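Local coordinates for protein hydrolase, isochorismatase family (Pseudomonas putida, PDB 4L07) that probably hydrolyses the amide of maleamate to maleate and ammonia, as a maleamate amidase of the isochorismatase family from an N-heterocycle-degrading bacterium, at residues V16-H21 and K163-A168; A71-E76 and V115-S120. All blocks are in the same frame, centred on the assembly; numbering follows the deposited sequence.

Interaction 1 (V16-H21 and K163-A168)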
ATOM      1  N   VAL A  16       5.320  -4.269  25.069  1.00 25.50           N
ATOM      2  CA  VAL A  16       4.310  -3.382  24.485  1.00 25.46           C
ATOM      3  C   VAL A  16       3.273  -2.966  25.525  1.00 25.50           C
ATOM      4  O   VAL A  16       2.738  -3.797  26.269  1.00 25.08           O
ATOM      5  CB  VAL A  16       3.714  -3.859  23.116  1.00 26.93           C
ATOM      6  CG1 VAL A  16       4.301  -5.179  22.633  1.00 25.82           C
ATOM      7  CG2 VAL A  16       2.184  -3.849  23.094  1.00 25.69           C
ATOM      8  N   SER A  17       3.034  -1.662  25.595  1.00 25.87           N
ATOM      9  CA  SER A  17       1.986  -1.132  26.443  1.00 26.27           C
ATOM     10  C   SER A  17       0.685  -1.320  25.687  1.00 26.02           C
ATOM     11  O   SER A  17       0.422  -0.622  24.710  1.00 26.24           O
ATOM     12  CB  SER A  17       2.231   0.340  26.758  1.00 27.65           C
ATOM     13  OG  SER A  17       1.192   0.853  27.567  1.00 29.47           O
ATOM     14  N   ARG A  18      -0.118  -2.277  26.137  1.00 25.39           N
ATOM     15  CA  ARG A  18      -1.316  -2.686  25.400  1.00 24.80           C
ATOM     16  C   ARG A  18      -2.397  -1.607  25.378  1.00 24.84           C
ATOM     17  O   ARG A  18      -2.583  -0.879  26.354  1.00 24.89           O
ATOM     18  CB  ARG A  18      -1.862  -3.992  25.962  1.00 24.85           C
ATOM     19  CG  ARG A  18      -0.856  -5.126  25.878  1.00 24.44           C
ATOM     20  CD  ARG A  18      -1.325  -6.361  26.622  1.00 24.91           C
ATOM     21  NE  ARG A  18      -0.281  -7.379  26.665  1.00 25.81           N
ATOM     22  CZ  ARG A  18      -0.470  -8.628  27.082  1.00 25.79           C
ATOM     23  NH1 ARG A  18      -1.671  -9.020  27.492  1.00 25.70           N
ATOM     24  NH2 ARG A  18       0.540  -9.489  27.093  1.00 26.89           N
ATOM     25  N   GLY A  19      -3.096  -1.510  24.250  1.00 24.97           N
ATOM     26  CA  GLY A  19      -4.184  -0.553  24.092  1.00 25.03           C
ATOM     27  C   GLY A  19      -5.499  -1.082  24.634  1.00 25.51           C
ATOM     28  O   GLY A  19      -5.535  -2.078  25.358  1.00 26.87           O
ATOM     29  N   VAL A  20      -6.589  -0.424  24.261  1.00 26.06           N
ATOM     30  CA  VAL A  20      -7.900  -0.765  24.799  1.00 25.91           C
ATOM     31  C   VAL A  20      -8.923  -1.139  23.719  1.00 25.93           C
ATOM     32  O   VAL A  20     -10.100  -1.340  24.024  1.00 25.82           O
ATOM     33  CB  VAL A  20      -8.442   0.349  25.733  1.00 26.20           C
ATOM     34  CG1 VAL A  20      -7.617   0.420  27.011  1.00 27.24           C
ATOM     35  CG2 VAL A  20      -8.474   1.701  25.029  1.00 26.41           C
ATOM     36  N   HIS A  21      -8.462  -1.255  22.469  1.00 25.93           N
ATOM     37  CA  HIS A  21      -9.318  -1.670  21.352  1.00 25.88           C
ATOM     38  C   HIS A  21      -8.724  -2.821  20.582  1.00 24.56           C
ATOM     39  O   HIS A  21      -8.119  -2.631  19.518  1.00 23.98           O
ATOM     40  CB  HIS A  21      -9.632  -0.492  20.438  1.00 26.77           C
ATOM     41  CG  HIS A  21     -10.327   0.652  21.138  1.00 28.98           C
ATOM     42  ND1 HIS A  21     -11.609   0.578  21.549  1.00 29.72           N
ATOM     43  CD2 HIS A  21      -9.869   1.915  21.500  1.00 29.56           C
ATOM     44  CE1 HIS A  21     -11.956   1.737  22.141  1.00 30.65           C
ATOM     45  NE2 HIS A  21     -10.893   2.555  22.110  1.00 30.83           N
ATOM     46  N   LYS A 163      -0.225  -2.021  17.738  1.00 21.42           N
ATOM     47  CA  LYS A 163       0.541  -2.809  18.699  1.00 21.37           C
ATOM     48  C   LYS A 163       0.199  -4.276  18.487  1.00 20.85           C
ATOM     49  O   LYS A 163      -0.945  -4.610  18.147  1.00 20.57           O
ATOM     50  CB  LYS A 163       0.217  -2.365  20.120  1.00 22.06           C
ATOM     51  CG  LYS A 163       0.737  -0.966  20.430  1.00 24.44           C
ATOM     52  CD  LYS A 163      -0.096  -0.274  21.490  1.00 25.40           C
ATOM     53  CE  LYS A 163       0.520   1.062  21.886  1.00 27.35           C
ATOM     54  NZ  LYS A 163       1.681   0.883  22.806  1.00 27.48           N
ATOM     55  N   VAL A 164       1.185  -5.149  18.681  1.00 19.70           N
ATOM     56  CA  VAL A 164       1.035  -6.551  18.308  1.00 19.72           C
ATOM     57  C   VAL A 164       1.335  -7.518  19.445  1.00 19.66           C
ATOM     58  O   VAL A 164       2.387  -7.430  20.097  1.00 19.50           O
ATOM     59  CB  VAL A 164       1.929  -6.919  17.101  1.00 20.03           C
ATOM     60  CG1 VAL A 164       1.762  -8.384  16.721  1.00 20.16           C
ATOM     61  CG2 VAL A 164       1.588  -6.054  15.903  1.00 19.59           C
ATOM     62  N   LEU A 165       0.408  -8.451  19.648  1.00 19.50           N
ATOM     63  CA  LEU A 165       0.590  -9.563  20.578  1.00 20.16           C
ATOM     64  C   LEU A 165       0.490 -10.884  19.822  1.00 20.75           C
ATOM     65  O   LEU A 165      -0.396 -11.065  18.981  1.00 20.69           O
ATOM     66  CB  LEU A 165      -0.481  -9.513  21.676  1.00 19.82           C
ATOM     67  CG  LEU A 165      -0.668  -8.188  22.434  1.00 19.72           C
ATOM     68  CD1 LEU A 165      -1.841  -8.287  23.402  1.00 20.19           C
ATOM     69  CD2 LEU A 165       0.601  -7.792  23.185  1.00 19.85           C
ATOM     70  N   VAL A 166       1.397 -11.811  20.121  1.00 21.32           N
ATOM     71  CA  VAL A 166       1.391 -13.110  19.467  1.00 21.66           C
ATOM     72  C   VAL A 166       1.403 -14.259  20.487  1.00 22.53           C
ATOM     73  O   VAL A 166       2.426 -14.512  21.122  1.00 22.48           O
ATOM     74  CB  VAL A 166       2.538 -13.238  18.424  1.00 22.87           C
ATOM     75  CG1 VAL A 166       3.878 -12.885  19.031  1.00 24.91           C
ATOM     76  CG2 VAL A 166       2.579 -14.628  17.805  1.00 22.68           C
ATOM     77  N   PRO A 167       0.252 -14.935  20.656  1.00 22.50           N
ATOM     78  CA  PRO A 167       0.232 -16.132  21.503  1.00 22.55           C
ATOM     79  C   PRO A 167       0.897 -17.300  20.786  1.00 23.02           C
ATOM     80  O   PRO A 167       0.364 -17.819  19.804  1.00 23.14           O
ATOM     81  CB  PRO A 167      -1.264 -16.391  21.724  1.00 23.05           C
ATOM     82  CG  PRO A 167      -1.956 -15.709  20.593  1.00 22.68           C
ATOM     83  CD  PRO A 167      -1.097 -14.536  20.217  1.00 22.69           C
ATOM     84  N   ALA A 168       2.067 -17.696  21.282  1.00 23.22           N
ATOM     85  CA  ALA A 168       2.900 -18.715  20.645  1.00 23.35           C
ATOM     86  C   ALA A 168       2.168 -20.044  20.474  1.00 23.73           C
ATOM     87  O   ALA A 168       2.365 -20.747  19.479  1.00 23.76           O
ATOM     88  CB  ALA A 168       4.189 -18.910  21.436  1.00 23.08           C
TER

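Interaction 2 (A71-E76 and V115-S120)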
ATOM      1  N   ALA A  71      -6.089 -17.408  -1.589  1.00 20.39           N
ATOM      2  CA  ALA A  71      -6.847 -18.035  -2.676  1.00 21.37           C
ATOM      3  C   ALA A  71      -6.536 -17.363  -4.007  1.00 21.78           C
ATOM      4  O   ALA A  71      -6.425 -16.136  -4.065  1.00 22.79           O
ATOM      5  CB  ALA A  71      -8.339 -17.966  -2.390  1.00 21.04           C
ATOM      6  N   TYR A  72      -6.391 -18.171  -5.059  1.00 22.01           N
ATOM      7  CA  TYR A  72      -6.077 -17.683  -6.411  1.00 22.28           C
ATOM      8  C   TYR A  72      -7.090 -18.080  -7.468  1.00 24.34           C
ATOM      9  O   TYR A  72      -7.645 -19.178  -7.438  1.00 24.33           O
ATOM     10  CB  TYR A  72      -4.722 -18.204  -6.887  1.00 21.36           C
ATOM     11  CG  TYR A  72      -3.604 -17.888  -5.946  1.00 20.59           C
ATOM     12  CD1 TYR A  72      -3.098 -16.595  -5.851  1.00 20.67           C
ATOM     13  CD2 TYR A  72      -3.066 -18.878  -5.128  1.00 20.26           C
ATOM     14  CE1 TYR A  72      -2.076 -16.295  -4.966  1.00 19.71           C
ATOM     15  CE2 TYR A  72      -2.044 -18.591  -4.243  1.00 20.22           C
ATOM     16  CZ  TYR A  72      -1.552 -17.297  -4.173  1.00 20.26           C
ATOM     17  OH  TYR A  72      -0.543 -16.997  -3.297  1.00 19.52           O
ATOM     18  N   HIS A  73      -7.301 -17.179  -8.424  1.00 24.40           N
ATOM     19  CA  HIS A  73      -7.914 -17.549  -9.688  1.00 25.76           C
ATOM     20  C   HIS A  73      -6.831 -18.122 -10.551  1.00 26.29           C
ATOM     21  O   HIS A  73      -5.677 -17.690 -10.458  1.00 26.44           O
ATOM     22  CB  HIS A  73      -8.533 -16.330 -10.361  1.00 26.56           C
ATOM     23  CG  HIS A  73      -9.625 -15.685  -9.555  1.00 28.54           C
ATOM     24  ND1 HIS A  73     -10.818 -16.276  -9.348  1.00 28.69           N
ATOM     25  CD2 HIS A  73      -9.677 -14.452  -8.907  1.00 28.49           C
ATOM     26  CE1 HIS A  73     -11.591 -15.468  -8.599  1.00 29.41           C
ATOM     27  NE2 HIS A  73     -10.890 -14.350  -8.333  1.00 29.65           N
ATOM     28  N   PRO A  74      -7.168 -19.107 -11.405  1.00 26.80           N
ATOM     29  CA  PRO A  74      -6.171 -19.751 -12.268  1.00 26.11           C
ATOM     30  C   PRO A  74      -5.291 -18.767 -13.052  1.00 25.01           C
ATOM     31  O   PRO A  74      -4.082 -18.975 -13.163  1.00 24.69           O
ATOM     32  CB  PRO A  74      -7.028 -20.578 -13.224  1.00 27.35           C
ATOM     33  CG  PRO A  74      -8.229 -20.922 -12.411  1.00 27.48           C
ATOM     34  CD  PRO A  74      -8.502 -19.728 -11.550  1.00 27.67           C
ATOM     35  N   GLY A  75      -5.891 -17.696 -13.569  1.00 24.81           N
ATOM     36  CA  GLY A  75      -5.160 -16.705 -14.364  1.00 24.23           C
ATOM     37  C   GLY A  75      -4.124 -15.907 -13.580  1.00 23.61           C
ATOM     38  O   GLY A  75      -3.222 -15.317 -14.169  1.00 23.02           O
ATOM     39  N   GLU A  76      -4.260 -15.878 -12.257  1.00 23.52           N
ATOM     40  CA  GLU A  76      -3.317 -15.152 -11.400  1.00 23.66           C
ATOM     41  C   GLU A  76      -2.003 -15.904 -11.199  1.00 24.68           C
ATOM     42  O   GLU A  76      -0.960 -15.280 -10.967  1.00 24.17           O
ATOM     43  CB  GLU A  76      -3.938 -14.853 -10.037  1.00 23.32           C
ATOM     44  CG  GLU A  76      -5.018 -13.784 -10.061  1.00 23.64           C
ATOM     45  CD  GLU A  76      -5.653 -13.553  -8.700  1.00 23.50           C
ATOM     46  OE1 GLU A  76      -5.816 -12.376  -8.319  1.00 22.85           O
ATOM     47  OE2 GLU A  76      -5.989 -14.536  -8.003  1.00 22.60           O
ATOM     48  N   VAL A 115      -9.396 -12.282   1.684  1.00 22.19           N
ATOM     49  CA  VAL A 115      -8.622 -13.094   0.747  1.00 22.94           C
ATOM     50  C   VAL A 115      -7.385 -12.307   0.340  1.00 23.33           C
ATOM     51  O   VAL A 115      -7.474 -11.118   0.022  1.00 24.36           O
ATOM     52  CB  VAL A 115      -9.439 -13.500  -0.502  1.00 23.85           C
ATOM     53  CG1 VAL A 115      -8.586 -14.312  -1.472  1.00 24.11           C
ATOM     54  CG2 VAL A 115     -10.665 -14.306  -0.101  1.00 24.29           C
ATOM     55  N   LYS A 116      -6.231 -12.969   0.390  1.00 22.45           N
ATOM     56  CA  LYS A 116      -4.961 -12.343   0.024  1.00 21.78           C
ATOM     57  C   LYS A 116      -4.162 -13.240  -0.925  1.00 21.35           C
ATOM     58  O   LYS A 116      -4.463 -14.430  -1.071  1.00 21.55           O
ATOM     59  CB  LYS A 116      -4.147 -12.023   1.281  1.00 22.26           C
ATOM     60  CG  LYS A 116      -3.655 -13.260   2.019  1.00 22.44           C
ATOM     61  CD  LYS A 116      -2.962 -12.899   3.314  1.00 23.08           C
ATOM     62  CE  LYS A 116      -2.748 -14.111   4.200  1.00 22.62           C
ATOM     63  NZ  LYS A 116      -1.554 -14.908   3.807  1.00 22.23           N
ATOM     64  N   LYS A 117      -3.128 -12.670  -1.551  1.00 19.82           N
ATOM     65  CA  LYS A 117      -2.355 -13.385  -2.565  1.00 19.27           C
ATOM     66  C   LYS A 117      -0.905 -13.652  -2.162  1.00 18.59           C
ATOM     67  O   LYS A 117      -0.206 -14.400  -2.849  1.00 18.47           O
ATOM     68  CB  LYS A 117      -2.377 -12.613  -3.897  1.00 19.35           C
ATOM     69  CG  LYS A 117      -3.752 -12.139  -4.331  1.00 19.63           C
ATOM     70  CD  LYS A 117      -4.659 -13.258  -4.805  1.00 20.57           C
ATOM     71  CE  LYS A 117      -6.087 -12.737  -4.934  1.00 20.76           C
ATOM     72  NZ  LYS A 117      -7.006 -13.777  -5.460  1.00 21.14           N
ATOM     73  N   GLY A 118      -0.462 -13.044  -1.062  1.00 18.55           N
ATOM     74  CA  GLY A 118       0.904 -13.216  -0.559  1.00 18.72           C
ATOM     75  C   GLY A 118       0.948 -13.738   0.872  1.00 19.40           C
ATOM     76  O   GLY A 118      -0.021 -14.334   1.362  1.00 19.56           O
ATOM     77  N   ALA A 119       2.072 -13.496   1.546  1.00 19.23           N
ATOM     78  CA  ALA A 119       2.275 -13.922   2.937  1.00 18.76           C
ATOM     79  C   ALA A 119       1.562 -13.020   3.956  1.00 19.15           C
ATOM     80  O   ALA A 119       0.784 -13.499   4.779  1.00 19.25           O
ATOM     81  CB  ALA A 119       3.769 -14.023   3.251  1.00 19.17           C
ATOM     82  N   SER A 120       1.811 -11.716   3.894  1.00 18.79           N
ATOM     83  CA  SER A 120       1.236 -10.787   4.864  1.00 18.72           C
ATOM     84  C   SER A 120      -0.267 -10.599   4.680  1.00 18.12           C
ATOM     85  O   SER A 120      -0.744 -10.404   3.564  1.00 18.31           O
ATOM     86  CB  SER A 120       1.898  -9.421   4.763  1.00 18.71           C
ATOM     87  OG  SER A 120       1.172  -8.490   5.554  1.00 18.91           O
TER
HETATM   88  O   HOH W   1      -8.205 -11.720  -7.445  1.00 22.55           O

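Interaction 1 (V16-H21 and K163-A168)
K163 meets S17 through a chain that runs out from CB with CG opposite its own carbonyl carbon (chi1 -69°) and then bends at the last torsion (chi4 -78°), which turns NZ onto the backbone of the 16-21 loop. There K163 NZ donates to S17 O at 2.7 Å, in the carbonyl plane and on a lone pair, with a C=O...N angle of 140°. The ammonium has a second partner in E84 of the second subunit, which also accepts from S17 N, so one carboxylate from across the interface serves both sides of this contact. Nearer the strand, V16 CG2 lies 3.9 Å from K163 CB, the two side chains sliding past each other in opposite directions, and the same V16 CG2 is 4.2 Å from L165 CD2. R18 stretches its extended arm across L165 at about a right angle. The leucine's two methyls touch it from CG to the guanidinium: L165 CD2 is 3.6 Å from R18 NE, while L165 CD1 sits over one face of the planar group, displaced toward its rim. The charge itself is met by D198 in a salt bridge and by W202 in a cation-pi contact, both from helix 196-207. The arrangement thus lays the segment leading into strand 22-27 across the start of strand 163-172, a strand of the parallel beta-sheet in the alpha/beta isochorismatase fold.

Interaction 2 (A71-E76 and V115-S120)
K117 NZ is gripped by A71 O and by the carboxylate of E76, in the loops that follow neighbouring parallel strands of the isochorismatase-like alpha/beta fold. K117 NZ lies 2.8 Å from A71 O, tilted 21° from the carbonyl plane, and 2.8 Å from E76 OE2, whose syn lone pair completes a salt bridge. A bend at chi2 (-72°) swings the lysine chain toward these acceptors, and Y94 OH is a further partner of the ammonium. A water links E76 OE1 to the same nitrogen. E76 OE2 also accepts from H73 N at 3.0 Å, this time on its anti side, so one oxygen fastens both the lysine and the turn at 73-76. Replacing E76 by an alanine is likely to leave the K117 ammonium without its charged mate and H73 N without its acceptor. Between strand ends, A71 CB packs on V115 CG1 at 3.8 Å, and A71 N reaches K116 O only in a weak bond. K116 points away, its NZ pairing with D28, G118 O and A119 O. Y72 and K117 slide past each other in opposite directions, and Y72 OH donates to K117 O at 2.7 Å, from 45° above the carbonyl plane, while that oxygen lies in plane at the ring's edge.

Both contacts involve the same parallel sheet, but on opposite sides of the chain's centre, with their own centres about 28 Å apart. Interaction 1 sets the loop before strand 22-27 against strand 163-172, and interaction 2 joins the loops that follow strands 65-70 and 112-116, the latter the outermost strand on one side of the sheet within this chain. Each is partly buried, interaction 2 the more so, since it has no exposed residue among those that touch. Each also turns on a lysine that donates to a backbone carbonyl. In interaction 1 the balancing carboxylate comes from the second subunit and aliphatic packing does much of the rest; in interaction 2 the carboxylate lies within the contact and polar bonds dominate.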